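PDB 3IFR: carbohydrate kinase, FGGY from Rhodospirillum rubrum, which probably phosphorylates D-xylulose, with ATP as the likely phosphate donor. Local coordinates for residues Y285-L290 with A296-M301; T256-V261 with P292-P297; G269-A274 with R388-V393. All blocks are in the same frame, centred on the assembly; numbering follows the deposited sequence.

Contact 1: Y285-L290 with A296-M301; sequences YLDYHL and APNGCM
Y285 and N298 form a single antiparallel bridge, a hydrogen-bonded pair, and most of this contact is built round it. N298 N donates its hydrogen to Y285 O at 2.8 Å, and Y285 N returns a more bent bond of the same length to N298 O. The tyrosine then leans along strand 298-301, the edge strand of the sheet in the C-terminal domain. Its ring edge faces the amide, with CD2 3.4 Å from N298 OD1, which lies in the ring plane; the two flat groups are turned 54° apart. Further out, Y285 CE2 reaches G299 CA at 3.7 Å and the hydroxyl comes up beside C300 CB. A296 is the third anchor. Its N gives a hydrogen to D287 O at 2.8 Å, from above the carbonyl plane, while its methyl lies against the backbone of H289. The side chain of N298, with CG wedged between its own backbone N and carbonyl carbon (chi1 59°), folds back toward this end. There ND2 has two acceptors: A296 O at 3.1 Å, almost straight (169°) and in the amide plane, and D287 OD1 at 3.0 Å, met on its anti side along a more bent path. With an alanine here, D287 OD1 and A296 O would probably lose the donor they share, and the carboxylate could turn more easily. L286 and P297 lie side by side, pointing the same way, with L286 CD1 against P297 CG. The loop also reaches past the strand, since L286 O accepts from N132 and Y288 N donates to N180. A phosphate ion, probably from the crystallisation liquor, sits about 3 Å from the N298 side chain, so the amide tying loop to strand may also border an anion-binding pocket.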
loop_
_atom_site.group_PDB
_atom_site.type_symbol
_atom_site.label_atom_id
_atom_site.label_comp_id
_atom_site.label_asym_id
_atom_site.label_seq_id
_atom_site.Cartn_x
_atom_site.Cartn_y
_atom_site.Cartn_z
ATOM N N TYR A 285 4.570 1.957 -9.772
ATOM C CA TYR A 285 3.814 0.733 -10.072
ATOM C C TYR A 285 2.339 1.038 -10.349
ATOM O O TYR A 285 1.793 1.990 -9.830
ATOM C CB TYR A 285 3.895 -0.252 -8.903
ATOM C CG TYR A 285 5.054 -0.006 -7.934
ATOM C CD1 TYR A 285 6.352 -0.409 -8.248
ATOM C CD2 TYR A 285 4.846 0.619 -6.690
ATOM C CE1 TYR A 285 7.419 -0.189 -7.358
ATOM C CE2 TYR A 285 5.904 0.835 -5.796
ATOM C CZ TYR A 285 7.185 0.437 -6.143
ATOM O OH TYR A 285 8.242 0.654 -5.280
ATOM N N LEU A 286 1.683 0.194 -11.120
ATOM C CA LEU A 286 0.298 0.414 -11.411
ATOM C C LEU A 286 -0.675 -0.557 -10.709
ATOM O O LEU A 286 -0.341 -1.714 -10.422
ATOM C CB LEU A 286 0.119 0.413 -12.923
ATOM C CG LEU A 286 -1.165 0.889 -13.581
ATOM C CD1 LEU A 286 -1.539 2.380 -13.307
ATOM C CD2 LEU A 286 -1.039 0.618 -15.068
ATOM N N ASP A 287 -1.885 -0.053 -10.433
ATOM C CA ASP A 287 -2.994 -0.845 -9.887
ATOM C C ASP A 287 -4.256 -0.298 -10.518
ATOM O O ASP A 287 -4.251 0.826 -11.014
ATOM C CB ASP A 287 -3.124 -0.668 -8.374
ATOM C CG ASP A 287 -2.188 -1.567 -7.574
ATOM O OD1 ASP A 287 -1.022 -1.191 -7.292
ATOM O OD2 ASP A 287 -2.653 -2.635 -7.145
ATOM N N TYR A 288 -5.345 -1.066 -10.473
ATOM C CA TYR A 288 -6.645 -0.500 -10.769
ATOM C C TYR A 288 -7.124 0.223 -9.529
ATOM O O TYR A 288 -6.877 -0.235 -8.419
ATOM C CB TYR A 288 -7.643 -1.581 -11.120
ATOM C CG TYR A 288 -7.328 -2.278 -12.426
ATOM C CD1 TYR A 288 -7.769 -1.761 -13.630
ATOM C CD2 TYR A 288 -6.594 -3.463 -12.446
ATOM C CE1 TYR A 288 -7.485 -2.398 -14.823
ATOM C CE2 TYR A 288 -6.310 -4.108 -13.631
ATOM C CZ TYR A 288 -6.751 -3.568 -14.814
ATOM O OH TYR A 288 -6.458 -4.204 -15.981
ATOM N N HIS A 289 -7.809 1.357 -9.684
ATOM C CA HIS A 289 -8.460 1.933 -8.517
ATOM C C HIS A 289 -9.655 1.068 -8.129
ATOM O O HIS A 289 -10.094 0.229 -8.907
ATOM C CB HIS A 289 -8.955 3.326 -8.821
ATOM C CG HIS A 289 -9.146 4.162 -7.602
ATOM N ND1 HIS A 289 -8.753 5.484 -7.536
ATOM C CD2 HIS A 289 -9.668 3.869 -6.393
ATOM C CE1 HIS A 289 -9.035 5.966 -6.341
ATOM N NE2 HIS A 289 -9.574 4.997 -5.630
ATOM N N LEU A 290 -10.198 1.263 -6.929
ATOM C CA LEU A 290 -11.462 0.607 -6.597
ATOM C C LEU A 290 -12.554 1.332 -7.370
ATOM O O LEU A 290 -13.492 0.708 -7.871
ATOM C CB LEU A 290 -11.760 0.614 -5.100
ATOM C CG LEU A 290 -10.650 0.113 -4.166
ATOM C CD1 LEU A 290 -11.074 0.049 -2.709
ATOM C CD2 LEU A 290 -10.185 -1.246 -4.649
ATOM N N ALA A 296 -4.726 3.576 -10.456
ATOM C CA ALA A 296 -4.091 4.098 -9.242
ATOM C C ALA A 296 -2.567 3.906 -9.258
ATOM O O ALA A 296 -2.018 3.113 -8.503
ATOM C CB ALA A 296 -4.704 3.464 -7.973
ATOM N N PRO A 297 -1.870 4.657 -10.122
ATOM C CA PRO A 297 -0.409 4.546 -10.101
ATOM C C PRO A 297 0.045 4.853 -8.694
ATOM O O PRO A 297 -0.507 5.757 -8.090
ATOM C CB PRO A 297 0.046 5.676 -11.042
ATOM C CG PRO A 297 -1.118 5.941 -11.923
ATOM C CD PRO A 297 -2.360 5.645 -11.100
ATOM N N ASN A 298 1.017 4.132 -8.174
ATOM C CA ASN A 298 1.498 4.361 -6.820
ATOM C C ASN A 298 2.994 4.118 -6.721
ATOM O O ASN A 298 3.614 3.511 -7.593
ATOM C CB ASN A 298 0.773 3.484 -5.767
ATOM C CG ASN A 298 0.930 2.004 -6.041
ATOM O OD1 ASN A 298 1.729 1.298 -5.387
ATOM N ND2 ASN A 298 0.197 1.525 -7.037
ATOM N N GLY A 299 3.564 4.596 -5.634
ATOM C CA GLY A 299 4.972 4.446 -5.407
ATOM C C GLY A 299 5.190 4.364 -3.921
ATOM O O GLY A 299 4.323 4.651 -3.124
ATOM N N CYS A 300 6.397 3.989 -3.555
ATOM C CA CYS A 300 6.742 3.699 -2.191
ATOM C C CYS A 300 8.119 4.299 -1.998
ATOM O O CYS A 300 8.928 4.271 -2.911
ATOM C CB CYS A 300 6.814 2.186 -2.038
ATOM S SG CYS A 300 7.209 1.681 -0.370
HETATM N N MSE A 301 8.394 4.888 -0.850
HETATM C CA MSE A 301 9.785 5.143 -0.541
HETATM C C MSE A 301 10.243 4.409 0.698
HETATM O O MSE A 301 9.633 4.495 1.772
HETATM C CB MSE A 301 10.078 6.604 -0.394
HETATM C CG MSE A 301 10.077 7.356 -1.682
HETATM SE SE MSE A 301 9.378 9.091 -1.127
HETATM C CE MSE A 301 10.310 9.077 0.698
#

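Contact 2: T256-V261 with P292-P297; sequences TRPGDV and PGLYAP
L294 sets the two methyls of its side chain against P258, the proline of a type II beta turn, R257 to D260, that leads into strand 260-265 of the actin-like ATPase fold. The two side chains cross at about a right angle: the leucine comes in with its forked end against one side of the pyrrolidine ring, each methyl meeting a different ring carbon. CD1 of L294 sits 3.9 Å from P258 CD, and CD2 of L294 is 4.1 Å from P258 CG. The leucine reaches this far because it is extended, with CG anti to its carbonyl carbon (chi1 -56°) and CD1 anti to CA (chi2 -173°). The same CD1 also comes 3.4 Å from T256 O, so one methyl touches both the proline and the backbone just ahead of the turn. The contact is small and made by van der Waals touching, at a partly exposed place, and it brings the loop before strand 298-301 up to the loop that enters strand 260-265. The proline is presented by a turn that is itself well fixed. D260 N closes it with a bond to R257 O, and G259 takes a positive phi, where a side chain would run into the carbonyl oxygen of P258. G259 is further tied by backbone bonds to A274 and R403. Within the turn segment, the D260 carboxylate gathers the entering backbone and also makes a salt bridge with R403, whose charge would be expected to favour the ionised acid. Two peptide N-H groups converge on one of its two oxygens: T256 N reaches D260 OD2 at 3.0 Å on the anti lone pair, and R257 N reaches D260 OD2 at 2.7 Å from above the carboxylate plane.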
loop_
_atom_site.group_PDB
_atom_site.type_symbol
_atom_site.label_atom_id
_atom_site.label_comp_id
_atom_site.label_asym_id
_atom_site.label_seq_id
_atom_site.Cartn_x
_atom_site.Cartn_y
_atom_site.Cartn_z
ATOM N N THR A 256 -10.428 9.872 -4.850
ATOM C CA THR A 256 -11.516 9.381 -5.688
ATOM C C THR A 256 -11.608 10.006 -7.077
ATOM O O THR A 256 -12.317 9.493 -7.938
ATOM C CB THR A 256 -12.918 9.574 -5.012
ATOM O OG1 THR A 256 -13.265 10.947 -5.037
ATOM C CG2 THR A 256 -12.910 9.121 -3.583
ATOM N N ARG A 257 -10.946 11.135 -7.303
ATOM C CA ARG A 257 -11.038 11.798 -8.613
ATOM C C ARG A 257 -9.682 11.854 -9.295
ATOM O O ARG A 257 -8.652 12.053 -8.637
ATOM C CB ARG A 257 -11.545 13.226 -8.455
ATOM C CG ARG A 257 -12.627 13.467 -7.376
ATOM C CD ARG A 257 -12.790 15.005 -7.108
ATOM N NE ARG A 257 -13.887 15.391 -6.207
ATOM C CZ ARG A 257 -13.990 16.596 -5.624
ATOM N NH1 ARG A 257 -13.052 17.529 -5.840
ATOM N NH2 ARG A 257 -15.030 16.875 -4.824
ATOM N N PRO A 258 -9.667 11.717 -10.621
ATOM C CA PRO A 258 -8.395 11.855 -11.343
ATOM C C PRO A 258 -7.626 13.063 -10.811
ATOM O O PRO A 258 -8.179 14.156 -10.711
ATOM C CB PRO A 258 -8.840 12.104 -12.783
ATOM C CG PRO A 258 -10.207 11.494 -12.848
ATOM C CD PRO A 258 -10.824 11.629 -11.516
ATOM N N GLY A 259 -6.373 12.877 -10.423
ATOM C CA GLY A 259 -5.564 14.015 -10.018
ATOM C C GLY A 259 -5.396 14.119 -8.518
ATOM O O GLY A 259 -4.553 14.863 -8.062
ATOM N N ASP A 260 -6.210 13.378 -7.770
ATOM C CA ASP A 260 -6.100 13.273 -6.324
ATOM C C ASP A 260 -4.845 12.514 -5.956
ATOM O O ASP A 260 -4.581 11.476 -6.530
ATOM C CB ASP A 260 -7.285 12.488 -5.749
ATOM C CG ASP A 260 -8.576 13.267 -5.801
ATOM O OD1 ASP A 260 -8.483 14.461 -6.128
ATOM O OD2 ASP A 260 -9.663 12.704 -5.495
ATOM N N VAL A 261 -4.110 12.999 -4.959
ATOM C CA VAL A 261 -2.877 12.361 -4.534
ATOM C C VAL A 261 -2.837 12.201 -3.022
ATOM O O VAL A 261 -3.072 13.152 -2.285
ATOM C CB VAL A 261 -1.641 13.194 -4.958
ATOM C CG1 VAL A 261 -0.374 12.501 -4.566
ATOM C CG2 VAL A 261 -1.666 13.502 -6.460
ATOM N N PRO A 292 -14.542 2.522 -10.248
ATOM C CA PRO A 292 -14.652 1.930 -11.576
ATOM C C PRO A 292 -14.181 2.893 -12.607
ATOM O O PRO A 292 -14.638 4.005 -12.605
ATOM C CB PRO A 292 -16.147 1.716 -11.717
ATOM C CG PRO A 292 -16.610 1.484 -10.295
ATOM C CD PRO A 292 -15.798 2.432 -9.491
ATOM N N GLY A 293 -13.266 2.502 -13.468
ATOM C CA GLY A 293 -12.881 3.392 -14.534
ATOM C C GLY A 293 -11.552 4.041 -14.269
ATOM O O GLY A 293 -10.878 4.498 -15.185
ATOM N N LEU A 294 -11.152 4.086 -13.015
ATOM C CA LEU A 294 -9.892 4.731 -12.685
ATOM C C LEU A 294 -8.759 3.743 -12.450
ATOM O O LEU A 294 -8.992 2.559 -12.119
ATOM C CB LEU A 294 -10.070 5.716 -11.519
ATOM C CG LEU A 294 -11.161 6.810 -11.730
ATOM C CD1 LEU A 294 -11.150 7.809 -10.624
ATOM C CD2 LEU A 294 -11.048 7.534 -13.087
ATOM N N TYR A 295 -7.538 4.234 -12.681
ATOM C CA TYR A 295 -6.298 3.564 -12.318
ATOM C C TYR A 295 -5.691 4.234 -11.085
ATOM O O TYR A 295 -6.104 5.335 -10.689
ATOM C CB TYR A 295 -5.346 3.601 -13.508
ATOM C CG TYR A 295 -5.874 2.844 -14.706
ATOM C CD1 TYR A 295 -6.629 3.463 -15.671
ATOM C CD2 TYR A 295 -5.616 1.487 -14.868
ATOM C CE1 TYR A 295 -7.120 2.753 -16.780
ATOM C CE2 TYR A 295 -6.098 0.780 -15.971
ATOM C CZ TYR A 295 -6.848 1.422 -16.912
ATOM O OH TYR A 295 -7.330 0.718 -17.993
ATOM N N ALA A 296 -4.726 3.576 -10.456
ATOM C CA ALA A 296 -4.091 4.098 -9.242
ATOM C C ALA A 296 -2.567 3.906 -9.258
ATOM O O ALA A 296 -2.018 3.113 -8.503
ATOM C CB ALA A 296 -4.704 3.464 -7.973
ATOM N N PRO A 297 -1.870 4.657 -10.122
ATOM C CA PRO A 297 -0.409 4.546 -10.101
ATOM C C PRO A 297 0.045 4.853 -8.694
ATOM O O PRO A 297 -0.507 5.757 -8.090
ATOM C CB PRO A 297 0.046 5.676 -11.042
ATOM C CG PRO A 297 -1.118 5.941 -11.923
ATOM C CD PRO A 297 -2.360 5.645 -11.100
#

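Contact 3: G269-A274 with R388-V393; sequences GDIIVA and RHHVAV
I271 lays both arms of its side chain against H390, the gamma methyl against the imidazole and the delta methyl at its root. This is alpha/beta packing in the C-terminal actin-like domain: strand 269-273 of the central sheet sends I271 toward helix 372-397, which packs on this face of the sheet. CG2 of I271 is 3.6 Å from H390 CD2, approaching the ring obliquely, and CD1 of I271 is 3.6 Å from H390 CB. With CG1 anti to the backbone N (chi1 174°) and the chain then extended, the delta methyl is carried out to the helix surface, between H390 and V391. The isoleucine crosses the valine at about a right angle. The polar end of the histidine is engaged within its own helix, where ND1 hydrogen-bonds to A386 O; that bond should limit the turning of the ring that meets the isoleucine. L394, further along the same helix, also touches I271, and V261 and L263 of the neighbouring strand 260-265 pack beside it. V391 is met by a single methyl pair, I271 CD1 to V391 CG2, 4.0 Å apart.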
loop_
_atom_site.group_PDB
_atom_site.type_symbol
_atom_site.label_atom_id
_atom_site.label_comp_id
_atom_site.label_asym_id
_atom_site.label_seq_id
_atom_site.Cartn_x
_atom_site.Cartn_y
_atom_site.Cartn_z
ATOM N N GLY A 269 7.256 5.382 3.092
ATOM C CA GLY A 269 6.302 6.339 2.540
ATOM C C GLY A 269 5.640 5.784 1.299
ATOM O O GLY A 269 6.241 4.980 0.581
ATOM N N ASP A 270 4.392 6.166 1.064
ATOM C CA ASP A 270 3.694 5.768 -0.153
ATOM C C ASP A 270 3.170 6.991 -0.812
ATOM O O ASP A 270 2.878 7.992 -0.147
ATOM C CB ASP A 270 2.477 4.890 0.135
ATOM C CG ASP A 270 2.853 3.483 0.526
ATOM O OD1 ASP A 270 2.540 2.548 -0.254
ATOM O OD2 ASP A 270 3.471 3.312 1.603
ATOM N N ILE A 271 2.986 6.890 -2.122
ATOM C CA ILE A 271 2.265 7.918 -2.827
ATOM C C ILE A 271 1.305 7.234 -3.778
ATOM O O ILE A 271 1.698 6.346 -4.517
ATOM C CB ILE A 271 3.253 8.879 -3.518
ATOM C CG1 ILE A 271 2.520 9.890 -4.398
ATOM C CG2 ILE A 271 4.328 8.100 -4.304
ATOM C CD1 ILE A 271 3.489 10.927 -4.944
ATOM N N ILE A 272 0.033 7.612 -3.712
ATOM C CA ILE A 272 -1.022 6.893 -4.408
ATOM C C ILE A 272 -1.811 7.996 -5.087
ATOM O O ILE A 272 -2.054 9.044 -4.487
ATOM C CB ILE A 272 -1.937 6.118 -3.422
ATOM C CG1 ILE A 272 -1.105 5.451 -2.315
ATOM C CG2 ILE A 272 -2.797 5.111 -4.149
ATOM C CD1 ILE A 272 -1.831 4.294 -1.528
ATOM N N VAL A 273 -2.178 7.785 -6.345
ATOM C CA VAL A 273 -2.784 8.838 -7.136
ATOM C C VAL A 273 -3.922 8.232 -7.907
ATOM O O VAL A 273 -3.789 7.126 -8.396
ATOM C CB VAL A 273 -1.760 9.331 -8.145
ATOM C CG1 VAL A 273 -2.359 10.325 -9.072
ATOM C CG2 VAL A 273 -0.571 9.910 -7.392
ATOM N N ALA A 274 -5.050 8.920 -8.004
ATOM C CA ALA A 274 -6.108 8.453 -8.891
ATOM C C ALA A 274 -5.909 9.111 -10.262
ATOM O O ALA A 274 -5.548 10.281 -10.338
ATOM C CB ALA A 274 -7.475 8.792 -8.302
ATOM N N ARG A 388 8.298 15.169 -3.682
ATOM C CA ARG A 388 8.166 16.057 -4.833
ATOM C C ARG A 388 8.555 15.363 -6.149
ATOM O O ARG A 388 7.836 15.496 -7.169
ATOM C CB ARG A 388 9.003 17.309 -4.644
ATOM C CG ARG A 388 9.061 18.217 -5.888
ATOM C CD ARG A 388 9.373 19.656 -5.523
ATOM N NE ARG A 388 9.839 20.459 -6.664
ATOM C CZ ARG A 388 10.174 21.755 -6.596
ATOM N NH1 ARG A 388 10.110 22.407 -5.447
ATOM N NH2 ARG A 388 10.600 22.397 -7.677
ATOM N N HIS A 389 9.676 14.633 -6.102
ATOM C CA HIS A 389 10.216 13.927 -7.250
ATOM C C HIS A 389 9.197 12.929 -7.848
ATOM O O HIS A 389 8.874 12.995 -9.049
ATOM C CB HIS A 389 11.575 13.282 -6.902
ATOM C CG HIS A 389 12.205 12.546 -8.032
ATOM N ND1 HIS A 389 13.021 11.443 -7.845
ATOM C CD2 HIS A 389 12.132 12.715 -9.377
ATOM C CE1 HIS A 389 13.425 10.987 -9.009
ATOM N NE2 HIS A 389 12.901 11.745 -9.957
ATOM N N HIS A 390 8.656 12.043 -7.019
ATOM C CA HIS A 390 7.488 11.261 -7.414
ATOM C C HIS A 390 6.380 12.075 -8.118
ATOM O O HIS A 390 5.835 11.651 -9.147
ATOM C CB HIS A 390 6.869 10.565 -6.208
ATOM C CG HIS A 390 7.592 9.334 -5.800
ATOM N ND1 HIS A 390 8.609 9.345 -4.869
ATOM C CD2 HIS A 390 7.452 8.040 -6.183
ATOM C CE1 HIS A 390 9.055 8.115 -4.689
ATOM N NE2 HIS A 390 8.370 7.309 -5.486
ATOM N N VAL A 391 6.005 13.199 -7.521
ATOM C CA VAL A 391 4.945 14.024 -8.078
ATOM C C VAL A 391 5.352 14.468 -9.494
ATOM O O VAL A 391 4.558 14.413 -10.436
ATOM C CB VAL A 391 4.647 15.270 -7.172
ATOM C CG1 VAL A 391 3.565 16.154 -7.796
ATOM C CG2 VAL A 391 4.209 14.821 -5.784
ATOM N N ALA A 392 6.608 14.881 -9.638
ATOM C CA ALA A 392 7.112 15.315 -10.927
ATOM C C ALA A 392 7.009 14.132 -11.886
ATOM O O ALA A 392 6.636 14.266 -13.057
ATOM C CB ALA A 392 8.593 15.820 -10.808
ATOM N N VAL A 393 7.350 12.954 -11.395
ATOM C CA VAL A 393 7.223 11.801 -12.264
ATOM C C VAL A 393 5.773 11.574 -12.644
ATOM O O VAL A 393 5.499 11.365 -13.817
ATOM C CB VAL A 393 7.950 10.555 -11.727
ATOM C CG1 VAL A 393 7.639 9.326 -12.567
ATOM C CG2 VAL A 393 9.440 10.826 -11.743
#

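How the contacts relate
All three contacts reach one sheet, in which strand 269-273 lies between 260-265 and 298-301. Contact 1 is the buried one, and it is mainly polar: backbone and amide bonds fasten a loop to the edge strand. Contacts 2 and 3 are smaller, partly buried and without hydrogen bonds between their segments, the former at a more exposed strand entrance, the latter between sheet and helix. Contacts 1 and 2 share A296 and P297, and H289 N probably bonds to L294 O. Strand pairing joins contacts 1 and 3, G299 N to I271 O and M301 N to G269 O, while G259 N and A274 O connect contact 2 to contact 3.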